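Local atomic coordinates of tubulin-like protein CetZ1 (Haloferax volcanii, PDB entry 4B46), a protein that binds GTP, has GTPase activity and controls archaeal cell shape, being essential for the rod-shaped cells required for efficient swimming. Residues A[1-7]-A[29-35]; A[13-17]-A[47-51]; A[169-174]-A[183-189]. All coordinates share one frame; numbering follows the deposited sequence.

Contact 1. Residues A[1-7]-A[29-35]; sequences MKLAMIG and GIVRAAV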
loop_
_atom_site.group_PDB
_atom_site.type_symbol
_atom_site.label_atom_id
_atom_site.label_comp_id
_atom_site.label_asym_id
_atom_site.label_seq_id
_atom_site.Cartn_x
_atom_site.Cartn_y
_atom_site.Cartn_z
ATOM N N MET A 1 1.548 2.220 13.816
ATOM C CA MET A 1 0.917 3.394 13.239
ATOM C C MET A 1 -0.582 3.149 13.037
ATOM O O MET A 1 -0.994 2.095 12.547
ATOM C CB MET A 1 1.582 3.722 11.908
ATOM C CG MET A 1 1.113 4.997 11.277
ATOM S SD MET A 1 2.217 5.461 9.952
ATOM C CE MET A 1 1.425 6.951 9.362
ATOM N N LYS A 2 -1.393 4.129 13.413
ATOM C CA LYS A 2 -2.843 3.995 13.349
ATOM C C LYS A 2 -3.365 4.552 12.038
ATOM O O LYS A 2 -3.153 5.731 11.740
ATOM C CB LYS A 2 -3.498 4.726 14.523
ATOM C CG LYS A 2 -3.156 4.123 15.866
ATOM C CD LYS A 2 -3.808 4.904 16.983
ATOM C CE LYS A 2 -3.164 6.270 17.146
ATOM N NZ LYS A 2 -3.943 7.128 18.094
ATOM N N LEU A 3 -4.040 3.708 11.258
ATOM C CA LEU A 3 -4.507 4.110 9.933
ATOM C C LEU A 3 -6.020 4.089 9.797
ATOM O O LEU A 3 -6.693 3.243 10.381
ATOM C CB LEU A 3 -3.911 3.202 8.846
ATOM C CG LEU A 3 -2.387 3.180 8.694
ATOM C CD1 LEU A 3 -1.965 2.168 7.639
ATOM C CD2 LEU A 3 -1.886 4.565 8.339
ATOM N N ALA A 4 -6.538 5.030 9.016
ATOM C CA ALA A 4 -7.877 4.915 8.448
ATOM C C ALA A 4 -7.741 4.366 7.027
ATOM O O ALA A 4 -7.285 5.064 6.123
ATOM C CB ALA A 4 -8.563 6.266 8.441
ATOM N N MET A 5 -8.119 3.109 6.830
ATOM C CA MET A 5 -8.007 2.486 5.522
ATOM C C MET A 5 -9.309 2.542 4.736
ATOM O O MET A 5 -10.360 2.145 5.242
ATOM C CB MET A 5 -7.614 1.023 5.662
ATOM C CG MET A 5 -6.258 0.799 6.253
ATOM S SD MET A 5 -5.622 -0.797 5.689
ATOM C CE MET A 5 -4.035 -0.737 6.526
ATOM N N ILE A 6 -9.225 3.018 3.496
ATOM C CA ILE A 6 -10.370 2.992 2.587
ATOM C C ILE A 6 -10.019 2.215 1.329
ATOM O O ILE A 6 -9.130 2.612 0.575
ATOM C CB ILE A 6 -10.850 4.407 2.181
ATOM C CG1 ILE A 6 -11.139 5.259 3.425
ATOM C CG2 ILE A 6 -12.101 4.310 1.292
ATOM C CD1 ILE A 6 -10.077 6.269 3.725
ATOM N N GLY A 7 -10.707 1.097 1.122
ATOM C CA GLY A 7 -10.549 0.314 -0.095
ATOM C C GLY A 7 -11.512 0.825 -1.149
ATOM O O GLY A 7 -12.693 1.056 -0.863
ATOM N N GLY A 29 -2.997 -3.311 16.115
ATOM C CA GLY A 29 -3.459 -1.957 16.373
ATOM C C GLY A 29 -3.320 -1.008 15.192
ATOM O O GLY A 29 -3.287 0.205 15.368
ATOM N N ILE A 30 -3.249 -1.556 13.985
ATOM C CA ILE A 30 -3.012 -0.748 12.788
ATOM C C ILE A 30 -4.277 -0.149 12.158
ATOM O O ILE A 30 -4.328 1.041 11.842
ATOM C CB ILE A 30 -2.307 -1.575 11.712
ATOM C CG1 ILE A 30 -0.953 -2.072 12.220
ATOM C CG2 ILE A 30 -2.131 -0.764 10.436
ATOM C CD1 ILE A 30 -0.370 -3.139 11.343
ATOM N N VAL A 31 -5.287 -0.981 11.948
ATOM C CA VAL A 31 -6.484 -0.537 11.236
ATOM C C VAL A 31 -7.498 0.030 12.218
ATOM O O VAL A 31 -8.355 -0.691 12.737
ATOM C CB VAL A 31 -7.111 -1.688 10.432
ATOM C CG1 VAL A 31 -8.170 -1.155 9.474
ATOM C CG2 VAL A 31 -6.024 -2.447 9.667
ATOM N N ARG A 32 -7.391 1.330 12.478
ATOM C CA ARG A 32 -8.257 1.987 13.447
ATOM C C ARG A 32 -9.650 2.171 12.853
ATOM O O ARG A 32 -10.655 2.224 13.572
ATOM C CB ARG A 32 -7.661 3.332 13.862
ATOM C CG ARG A 32 -8.473 4.071 14.914
ATOM C CD ARG A 32 -8.547 3.300 16.219
ATOM N NE ARG A 32 -9.591 3.820 17.104
ATOM C CZ ARG A 32 -10.710 3.169 17.416
ATOM N NH1 ARG A 32 -10.935 1.961 16.928
ATOM N NH2 ARG A 32 -11.600 3.725 18.227
ATOM N N ALA A 33 -9.703 2.263 11.529
ATOM C CA ALA A 33 -10.974 2.345 10.820
ATOM C C ALA A 33 -10.823 1.739 9.440
ATOM O O ALA A 33 -9.814 1.949 8.771
ATOM C CB ALA A 33 -11.425 3.781 10.700
ATOM N N ALA A 34 -11.826 0.987 9.007
ATOM C CA ALA A 34 -11.806 0.443 7.656
ATOM C C ALA A 34 -13.123 0.728 6.929
ATOM O O ALA A 34 -14.204 0.537 7.480
ATOM C CB ALA A 34 -11.503 -1.038 7.683
ATOM N N VAL A 35 -13.009 1.214 5.698
ATOM C CA VAL A 35 -14.167 1.545 4.867
ATOM C C VAL A 35 -13.937 0.982 3.461
ATOM O O VAL A 35 -12.799 0.956 2.985
ATOM C CB VAL A 35 -14.392 3.082 4.817
ATOM C CG1 VAL A 35 -15.438 3.455 3.774
ATOM C CG2 VAL A 35 -14.814 3.614 6.204
#

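Contact 2. Residues A[13-17]-A[47-51]; sequences GKVVD and LKNIP. With GDP (guanosine-5'-diphosphate), chain B.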
loop_
_atom_site.group_PDB
_atom_site.type_symbol
_atom_site.label_atom_id
_atom_site.label_comp_id
_atom_site.label_asym_id
_atom_site.label_seq_id
_atom_site.Cartn_x
_atom_site.Cartn_y
_atom_site.Cartn_z
ATOM N N GLY A 13 -10.983 -3.200 -1.915
ATOM C CA GLY A 13 -11.863 -3.749 -0.905
ATOM C C GLY A 13 -11.339 -5.039 -0.300
ATOM O O GLY A 13 -11.347 -5.212 0.926
ATOM N N LYS A 14 -10.889 -5.953 -1.156
ATOM C CA LYS A 14 -10.396 -7.252 -0.699
ATOM C C LYS A 14 -9.097 -7.101 0.099
ATOM O O LYS A 14 -8.859 -7.815 1.075
ATOM C CB LYS A 14 -10.196 -8.207 -1.886
ATOM C CG LYS A 14 -11.508 -8.658 -2.535
ATOM C CD LYS A 14 -11.276 -9.312 -3.886
ATOM C CE LYS A 14 -10.441 -10.572 -3.770
ATOM N NZ LYS A 14 -10.172 -11.180 -5.113
ATOM N N VAL A 15 -8.258 -6.169 -0.318
ATOM C CA VAL A 15 -6.996 -5.943 0.378
ATOM C C VAL A 15 -7.228 -5.346 1.768
ATOM O O VAL A 15 -6.644 -5.814 2.752
ATOM C CB VAL A 15 -6.036 -5.090 -0.476
ATOM C CG1 VAL A 15 -4.806 -4.635 0.349
ATOM C CG2 VAL A 15 -5.610 -5.898 -1.715
ATOM N N VAL A 16 -8.097 -4.341 1.855
ATOM C CA VAL A 16 -8.441 -3.751 3.147
ATOM C C VAL A 16 -9.105 -4.775 4.063
ATOM O O VAL A 16 -8.795 -4.843 5.257
ATOM C CB VAL A 16 -9.308 -2.489 3.003
ATOM C CG1 VAL A 16 -9.806 -2.003 4.392
ATOM C CG2 VAL A 16 -8.505 -1.392 2.329
ATOM N N ASP A 17 -9.991 -5.590 3.492
ATOM C CA ASP A 17 -10.641 -6.673 4.228
ATOM C C ASP A 17 -9.586 -7.603 4.849
ATOM O O ASP A 17 -9.681 -7.983 6.019
ATOM C CB ASP A 17 -11.552 -7.471 3.285
ATOM C CG ASP A 17 -12.789 -8.043 3.980
ATOM O OD1 ASP A 17 -13.331 -7.392 4.898
ATOM O OD2 ASP A 17 -13.239 -9.141 3.579
ATOM N N LEU A 47 -17.448 -9.006 1.176
ATOM C CA LEU A 47 -16.466 -8.682 2.203
ATOM C C LEU A 47 -16.851 -9.346 3.511
ATOM O O LEU A 47 -18.023 -9.637 3.746
ATOM C CB LEU A 47 -16.336 -7.177 2.378
ATOM C CG LEU A 47 -15.920 -6.468 1.096
ATOM C CD1 LEU A 47 -16.007 -4.967 1.278
ATOM C CD2 LEU A 47 -14.509 -6.891 0.680
ATOM N N LYS A 48 -15.863 -9.588 4.362
ATOM C CA LYS A 48 -16.080 -10.415 5.541
ATOM C C LYS A 48 -15.838 -9.664 6.841
ATOM O O LYS A 48 -16.441 -9.971 7.864
ATOM C CB LYS A 48 -15.165 -11.642 5.482
ATOM C CG LYS A 48 -15.399 -12.535 4.282
ATOM C CD LYS A 48 -14.359 -13.639 4.207
ATOM C CE LYS A 48 -14.588 -14.536 2.995
ATOM N NZ LYS A 48 -15.867 -15.293 3.086
ATOM N N ASN A 49 -14.955 -8.676 6.792
ATOM C CA ASN A 49 -14.421 -8.069 8.004
ATOM C C ASN A 49 -14.754 -6.594 8.154
ATOM O O ASN A 49 -14.644 -6.032 9.235
ATOM C CB ASN A 49 -12.909 -8.261 8.028
ATOM C CG ASN A 49 -12.516 -9.704 7.847
ATOM O OD1 ASN A 49 -12.960 -10.567 8.597
ATOM N ND2 ASN A 49 -11.712 -9.982 6.830
ATOM N N ILE A 50 -15.143 -5.963 7.059
ATOM C CA ILE A 50 -15.503 -4.558 7.087
ATOM C C ILE A 50 -16.971 -4.422 7.482
ATOM O O ILE A 50 -17.833 -5.055 6.885
ATOM C CB ILE A 50 -15.219 -3.909 5.723
ATOM C CG1 ILE A 50 -13.718 -4.024 5.420
ATOM C CG2 ILE A 50 -15.697 -2.466 5.701
ATOM C CD1 ILE A 50 -13.279 -3.419 4.126
ATOM N N PRO A 51 -17.256 -3.615 8.518
ATOM C CA PRO A 51 -18.634 -3.443 9.004
ATOM C C PRO A 51 -19.589 -3.027 7.882
ATOM O O PRO A 51 -19.209 -2.226 7.032
ATOM C CB PRO A 51 -18.503 -2.316 10.033
ATOM C CG PRO A 51 -17.079 -2.373 10.484
ATOM C CD PRO A 51 -16.294 -2.787 9.269
HETATM P PB GDP B . -12.669 -1.931 -10.008
HETATM O O1B GDP B . -13.428 -1.424 -11.201
HETATM O O2B GDP B . -13.579 -2.525 -8.956
HETATM O O3B GDP B . -11.855 -0.791 -9.453
HETATM O O3A GDP B . -11.716 -3.066 -10.608
HETATM P PA GDP B . -11.024 -4.216 -9.739
HETATM O O1A GDP B . -10.616 -3.728 -8.390
HETATM O O2A GDP B . -11.921 -5.421 -9.684
HETATM O "O5'" GDP B . -9.746 -4.549 -10.668
HETATM C "C5'" GDP B . -8.795 -3.503 -10.883
HETATM C "C4'" GDP B . -7.405 -4.103 -10.989
HETATM O "O4'" GDP B . -7.006 -4.621 -9.732
HETATM C "C3'" GDP B . -7.376 -5.320 -11.894
HETATM O "O3'" GDP B . -7.118 -4.875 -13.218
HETATM C "C2'" GDP B . -6.250 -6.177 -11.337
HETATM O "O2'" GDP B . -4.983 -5.702 -11.797
HETATM C "C1'" GDP B . -6.236 -5.836 -9.878
HETATM N N9 GDP B . -6.931 -6.754 -8.966
HETATM C C8 GDP B . -8.218 -7.154 -9.025
HETATM N N7 GDP B . -8.519 -7.932 -7.950
HETATM C C5 GDP B . -7.408 -7.995 -7.174
HETATM C C6 GDP B . -7.025 -8.618 -5.889
HETATM O O6 GDP B . -7.838 -9.314 -5.225
HETATM N N1 GDP B . -5.770 -8.423 -5.463
HETATM C C2 GDP B . -4.864 -7.694 -6.139
HETATM N N2 GDP B . -3.616 -7.568 -5.629
HETATM N N3 GDP B . -5.144 -7.087 -7.313
HETATM C C4 GDP B . -6.376 -7.204 -7.853
#

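Contact 3. Residues A[169-174]-A[183-189]; sequences NDAWRK and YDEINEE. With GDP (guanosine-5'-diphosphate), chain B.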
loop_
_atom_site.group_PDB
_atom_site.type_symbol
_atom_site.label_atom_id
_atom_site.label_comp_id
_atom_site.label_asym_id
_atom_site.label_seq_id
_atom_site.Cartn_x
_atom_site.Cartn_y
_atom_site.Cartn_z
ATOM N N ASN A 169 1.286 -5.978 -9.383
ATOM C CA ASN A 169 0.876 -7.365 -9.644
ATOM C C ASN A 169 1.729 -8.049 -10.704
ATOM O O ASN A 169 1.920 -9.260 -10.659
ATOM C CB ASN A 169 -0.586 -7.456 -10.096
ATOM C CG ASN A 169 -1.572 -7.288 -8.953
ATOM O OD1 ASN A 169 -1.201 -7.304 -7.772
ATOM N ND2 ASN A 169 -2.844 -7.133 -9.302
ATOM N N ASP A 170 2.226 -7.288 -11.672
ATOM C CA ASP A 170 2.978 -7.911 -12.763
ATOM C C ASP A 170 4.276 -8.574 -12.269
ATOM O O ASP A 170 4.752 -9.543 -12.862
ATOM C CB ASP A 170 3.282 -6.902 -13.872
ATOM C CG ASP A 170 3.825 -7.566 -15.122
ATOM O OD1 ASP A 170 3.171 -8.500 -15.631
ATOM O OD2 ASP A 170 4.906 -7.160 -15.600
ATOM N N ALA A 171 4.832 -8.061 -11.180
ATOM C CA ALA A 171 6.070 -8.617 -10.630
ATOM C C ALA A 171 5.787 -9.798 -9.713
ATOM O O ALA A 171 6.699 -10.511 -9.314
ATOM C CB ALA A 171 6.843 -7.540 -9.865
ATOM N N TRP A 172 4.521 -9.986 -9.359
ATOM C CA TRP A 172 4.157 -11.001 -8.381
ATOM C C TRP A 172 3.163 -12.028 -8.938
ATOM O O TRP A 172 2.461 -12.699 -8.182
ATOM C CB TRP A 172 3.585 -10.334 -7.131
ATOM C CG TRP A 172 4.611 -9.490 -6.406
ATOM C CD1 TRP A 172 4.964 -8.209 -6.691
ATOM C CD2 TRP A 172 5.415 -9.894 -5.293
ATOM N NE1 TRP A 172 5.945 -7.785 -5.822
ATOM C CE2 TRP A 172 6.231 -8.798 -4.946
ATOM C CE3 TRP A 172 5.525 -11.076 -4.555
ATOM C CZ2 TRP A 172 7.148 -8.849 -3.894
ATOM C CZ3 TRP A 172 6.427 -11.125 -3.512
ATOM C CH2 TRP A 172 7.226 -10.017 -3.188
ATOM N N ARG A 173 3.105 -12.150 -10.259
ATOM C CA ARG A 173 2.153 -13.073 -10.877
ATOM C C ARG A 173 2.372 -14.519 -10.440
ATOM O O ARG A 173 3.502 -14.955 -10.217
ATOM C CB ARG A 173 2.187 -12.950 -12.403
ATOM C CG ARG A 173 1.410 -11.757 -12.916
ATOM C CD ARG A 173 2.115 -11.059 -14.058
ATOM N NE ARG A 173 2.144 -11.846 -15.277
ATOM C CZ ARG A 173 3.226 -12.022 -16.026
ATOM N NH1 ARG A 173 4.382 -11.469 -15.672
ATOM N NH2 ARG A 173 3.151 -12.755 -17.126
ATOM N N LYS A 174 1.275 -15.250 -10.289
ATOM C CA LYS A 174 1.338 -16.649 -9.891
ATOM C C LYS A 174 0.838 -17.481 -11.078
ATOM O O LYS A 174 -0.350 -17.481 -11.397
ATOM C CB LYS A 174 0.503 -16.872 -8.627
ATOM C CG LYS A 174 0.529 -15.663 -7.678
ATOM C CD LYS A 174 0.835 -16.041 -6.231
ATOM C CE LYS A 174 2.302 -15.810 -5.843
ATOM N NZ LYS A 174 2.699 -14.363 -5.645
ATOM N N TYR A 183 -4.772 -14.038 -6.747
ATOM C CA TYR A 183 -5.045 -12.827 -5.972
ATOM C C TYR A 183 -5.042 -13.091 -4.468
ATOM O O TYR A 183 -4.579 -12.253 -3.696
ATOM C CB TYR A 183 -6.363 -12.161 -6.398
ATOM C CG TYR A 183 -6.296 -11.459 -7.741
ATOM C CD1 TYR A 183 -5.149 -10.784 -8.134
ATOM C CD2 TYR A 183 -7.378 -11.477 -8.615
ATOM C CE1 TYR A 183 -5.080 -10.138 -9.358
ATOM C CE2 TYR A 183 -7.319 -10.828 -9.839
ATOM C CZ TYR A 183 -6.161 -10.167 -10.204
ATOM O OH TYR A 183 -6.082 -9.528 -11.419
ATOM N N ASP A 184 -5.550 -14.251 -4.053
ATOM C CA ASP A 184 -5.544 -14.609 -2.632
ATOM C C ASP A 184 -4.126 -14.658 -2.074
ATOM O O ASP A 184 -3.870 -14.194 -0.964
ATOM C CB ASP A 184 -6.220 -15.961 -2.392
ATOM C CG ASP A 184 -7.724 -15.902 -2.555
ATOM O OD1 ASP A 184 -8.273 -14.780 -2.623
ATOM O OD2 ASP A 184 -8.354 -16.983 -2.625
ATOM N N GLU A 185 -3.206 -15.231 -2.840
ATOM C CA GLU A 185 -1.826 -15.316 -2.387
ATOM C C GLU A 185 -1.151 -13.966 -2.493
ATOM O O GLU A 185 -0.415 -13.572 -1.591
ATOM C CB GLU A 185 -1.059 -16.404 -3.149
ATOM C CG GLU A 185 -1.656 -17.776 -2.913
ATOM C CD GLU A 185 -1.035 -18.860 -3.773
ATOM O OE1 GLU A 185 -0.101 -18.561 -4.549
ATOM O OE2 GLU A 185 -1.489 -20.018 -3.673
ATOM N N ILE A 186 -1.426 -13.239 -3.572
ATOM C CA ILE A 186 -0.880 -11.886 -3.709
ATOM C C ILE A 186 -1.339 -10.964 -2.577
ATOM O O ILE A 186 -0.534 -10.217 -2.001
ATOM C CB ILE A 186 -1.216 -11.262 -5.070
ATOM C CG1 ILE A 186 -0.446 -11.984 -6.184
ATOM C CG2 ILE A 186 -0.885 -9.768 -5.073
ATOM C CD1 ILE A 186 -0.945 -11.674 -7.599
ATOM N N ASN A 187 -2.621 -11.033 -2.237
ATOM C CA ASN A 187 -3.138 -10.199 -1.150
ATOM C C ASN A 187 -2.487 -10.510 0.201
ATOM O O ASN A 187 -2.317 -9.614 1.018
ATOM C CB ASN A 187 -4.667 -10.296 -1.049
ATOM C CG ASN A 187 -5.369 -9.730 -2.273
ATOM O OD1 ASN A 187 -4.753 -9.055 -3.095
ATOM N ND2 ASN A 187 -6.671 -9.990 -2.388
ATOM N N GLU A 188 -2.133 -11.773 0.429
ATOM C CA GLU A 188 -1.377 -12.161 1.624
ATOM C C GLU A 188 0.004 -11.519 1.626
ATOM O O GLU A 188 0.469 -11.022 2.650
ATOM C CB GLU A 188 -1.204 -13.677 1.682
ATOM C CG GLU A 188 -2.430 -14.444 2.125
ATOM C CD GLU A 188 -2.511 -14.592 3.635
ATOM O OE1 GLU A 188 -1.728 -13.923 4.348
ATOM O OE2 GLU A 188 -3.359 -15.379 4.110
ATOM N N GLU A 189 0.655 -11.542 0.468
ATOM C CA GLU A 189 1.971 -10.931 0.306
ATOM C C GLU A 189 1.916 -9.426 0.543
ATOM O O GLU A 189 2.811 -8.845 1.164
ATOM C CB GLU A 189 2.532 -11.247 -1.086
ATOM C CG GLU A 189 2.818 -12.748 -1.273
ATOM C CD GLU A 189 3.177 -13.125 -2.697
ATOM O OE1 GLU A 189 2.508 -12.663 -3.642
ATOM O OE2 GLU A 189 4.138 -13.895 -2.871
HETATM P PB GDP B . -12.669 -1.931 -10.008
HETATM O O1B GDP B . -13.428 -1.424 -11.201
HETATM O O2B GDP B . -13.579 -2.525 -8.956
HETATM O O3B GDP B . -11.855 -0.791 -9.453
HETATM O O3A GDP B . -11.716 -3.066 -10.608
HETATM P PA GDP B . -11.024 -4.216 -9.739
HETATM O O1A GDP B . -10.616 -3.728 -8.390
HETATM O O2A GDP B . -11.921 -5.421 -9.684
HETATM O "O5'" GDP B . -9.746 -4.549 -10.668
HETATM C "C5'" GDP B . -8.795 -3.503 -10.883
HETATM C "C4'" GDP B . -7.405 -4.103 -10.989
HETATM O "O4'" GDP B . -7.006 -4.621 -9.732
HETATM C "C3'" GDP B . -7.376 -5.320 -11.894
HETATM O "O3'" GDP B . -7.118 -4.875 -13.218
HETATM C "C2'" GDP B . -6.250 -6.177 -11.337
HETATM O "O2'" GDP B . -4.983 -5.702 -11.797
HETATM C "C1'" GDP B . -6.236 -5.836 -9.878
HETATM N N9 GDP B . -6.931 -6.754 -8.966
HETATM C C8 GDP B . -8.218 -7.154 -9.025
HETATM N N7 GDP B . -8.519 -7.932 -7.950
HETATM C C5 GDP B . -7.408 -7.995 -7.174
HETATM C C6 GDP B . -7.025 -8.618 -5.889
HETATM O O6 GDP B . -7.838 -9.314 -5.225
HETATM N N1 GDP B . -5.770 -8.423 -5.463
HETATM C C2 GDP B . -4.864 -7.694 -6.139
HETATM N N2 GDP B . -3.616 -7.568 -5.629
HETATM N N3 GDP B . -5.144 -7.087 -7.313
HETATM C C4 GDP B . -6.376 -7.204 -7.853
HETATM O O HOH W 1 -3.280 -9.101 -12.017
#

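Contact 1. Residues A[1-7]-A[29-35]
The flat peptide groups of strands 3-8 and 31-38 meet edge on: Arg-32 N lies in the carbonyl plane of Leu-3, 2.9 Å from Leu-3 O, and Leu-3 N donates to Ile-30 O at 2.7 Å, the shortest bond here. One face of this parallel ladder carries Leu-3, Met-5, Val-31 and Ala-34, the other Ala-4, Ile-6, Ala-33 and Val-35. It closes a Rossmann-type beta-alpha-beta crossover, with helix 9-26 connecting the strands and packing on the face of Met-5 and Ala-34. A beta bulge at Arg-32 shifts the register by one, so Leu-3 O receives Arg-32 N and, weakly, Ala-33 N. Beyond it, Val-35 N donates to Met-5 O (2.8 Å), and Gly-7 N to Val-35 O. Short alanines suit the middle: Ala-34 touches Val-16 and Val-20 of the helix, and Ala-4 and Ala-33 meet methyl to methyl. Ile-6 and Val-35 lie side by side, two branched residues well suited to extended backbone. Arg-32 NE makes a salt bridge to Glu-97 OE1, and Lys-2 NZ a hydrogen bond to Glu-97 O. Met-5, its chain extended beyond CG (chi3 179°), crosses Val-31 at about a right angle and sets CE 4.1 Å from Val-31 CG2.

Contact 2. Residues A[13-17]-A[47-51]
Gly-13 turns its carbonyl oxygen to the methyl CD2 of Leu-47, 3.6 Å away. The same oxygen is bonded by Asp-17 N, the ordinary helical partner one turn on. Lys-14 points the other way, toward GDP: its NZ is 3.0 Å from GDP O6, a hydrogen bond that remains doubtful because NZ lies too close to another atom of the model. Val-16 CG1 meets Ile-50 CD1 at 3.8 Å, the two apolar side chains crossing at about a right angle. Asp-17 has the largest share of the contact. Its carboxylate faces the backbone of 47-51: OD2 takes Lys-48 N (2.8 Å) and OD1 takes Asn-49 N (2.8 Å), each on the syn side and a little out of the carboxylate plane. Weak bonds from Ile-50 N and Lys-48 N also fall on OD1. With chi1 at -148° the group swings off the usual staggered position to meet these amides, which fix its rotation. The backbone oxygen of Asp-17 is used as well, by Asn-49 ND2 at 3.0 Å, the donor standing above the carbonyl plane. An aspartate suits this place because one carboxylate can serve several successive N-H groups. The arrangement binds an irregular loop to the helix whose first turns carry the nucleotide-binding residues Gln-10 to Lys-14 of the tubulin/FtsZ GTPase domain.

Contact 3. Residues A[169-174]-A[183-189]
Lys-174 NZ is gripped from both segments: it forms a salt bridge to Glu-189 OE1 at 2.6 Å and a hydrogen bond to the backbone oxygen of Trp-172 at 3.0 Å. The bend of the lysine chain at chi2, chi3 and chi4 brings the ammonium back to that oxygen, while Glu-189 reaches across from the helix and is met on the syn side of OE1. Its carboxylate also borders the Trp-172 indole, the two planes being 78° apart; the indole N-H is taken by Leu-283 O. Next to this pair, Ile-186 packs between loop and base: branched and apolar, it puts CG1 3.6 Å from Trp-172 O and CG2 beside both Asn-169 OD1 and GDP N2. Much of the polar recognition of the base comes from two asparagines, whose amides can donate and accept. Asn-169 ND2 gives a nearly straight bond to GDP N3 (3.0 Å, 170°), and its OD1 accepts an N-H of GDP N2. Asn-187 OD1 accepts the N-H of GDP N1 at 2.7 Å and, weakly, one from N2, while its ND2 donates to O6. Tyr-183 covers one side of the base, GDP C5 lying 3.5 Å above its ring plane, over the centre. Asn-169 and Asn-187 thus bracket the guanine edge in the nucleotide pocket, a placing of helix 179-198 consistent with the core helix of the tubulin/FtsZ fold.

How the contacts relate
Contact 1 joins the two strands of the beta-alpha-beta unit at the start of the GTPase domain, and contact 2 ties its helix to the loop 47-51; their centres are about 11 Å apart, and helix 9-26 lies against the sheet through Val-16, whose CG2 is 3.5 Å from Gly-7 N. Contact 2 packs directly on contact 3 where helix 9-26 meets helix 179-198: Val-15 CG2 is 3.6 Å from Asn-187 OD1, and both contacts touch GDP, with centres about 17 Å apart. Contact 1 does not reach contact 3, nearest atoms being about 11 Å apart, and Gly-7 CA is about 9 Å from the nearest atoms of GDP. GDP is also hydrogen-bonded by Gln-10, Ala-11, Thr-111, Gly-112 and Glu-142.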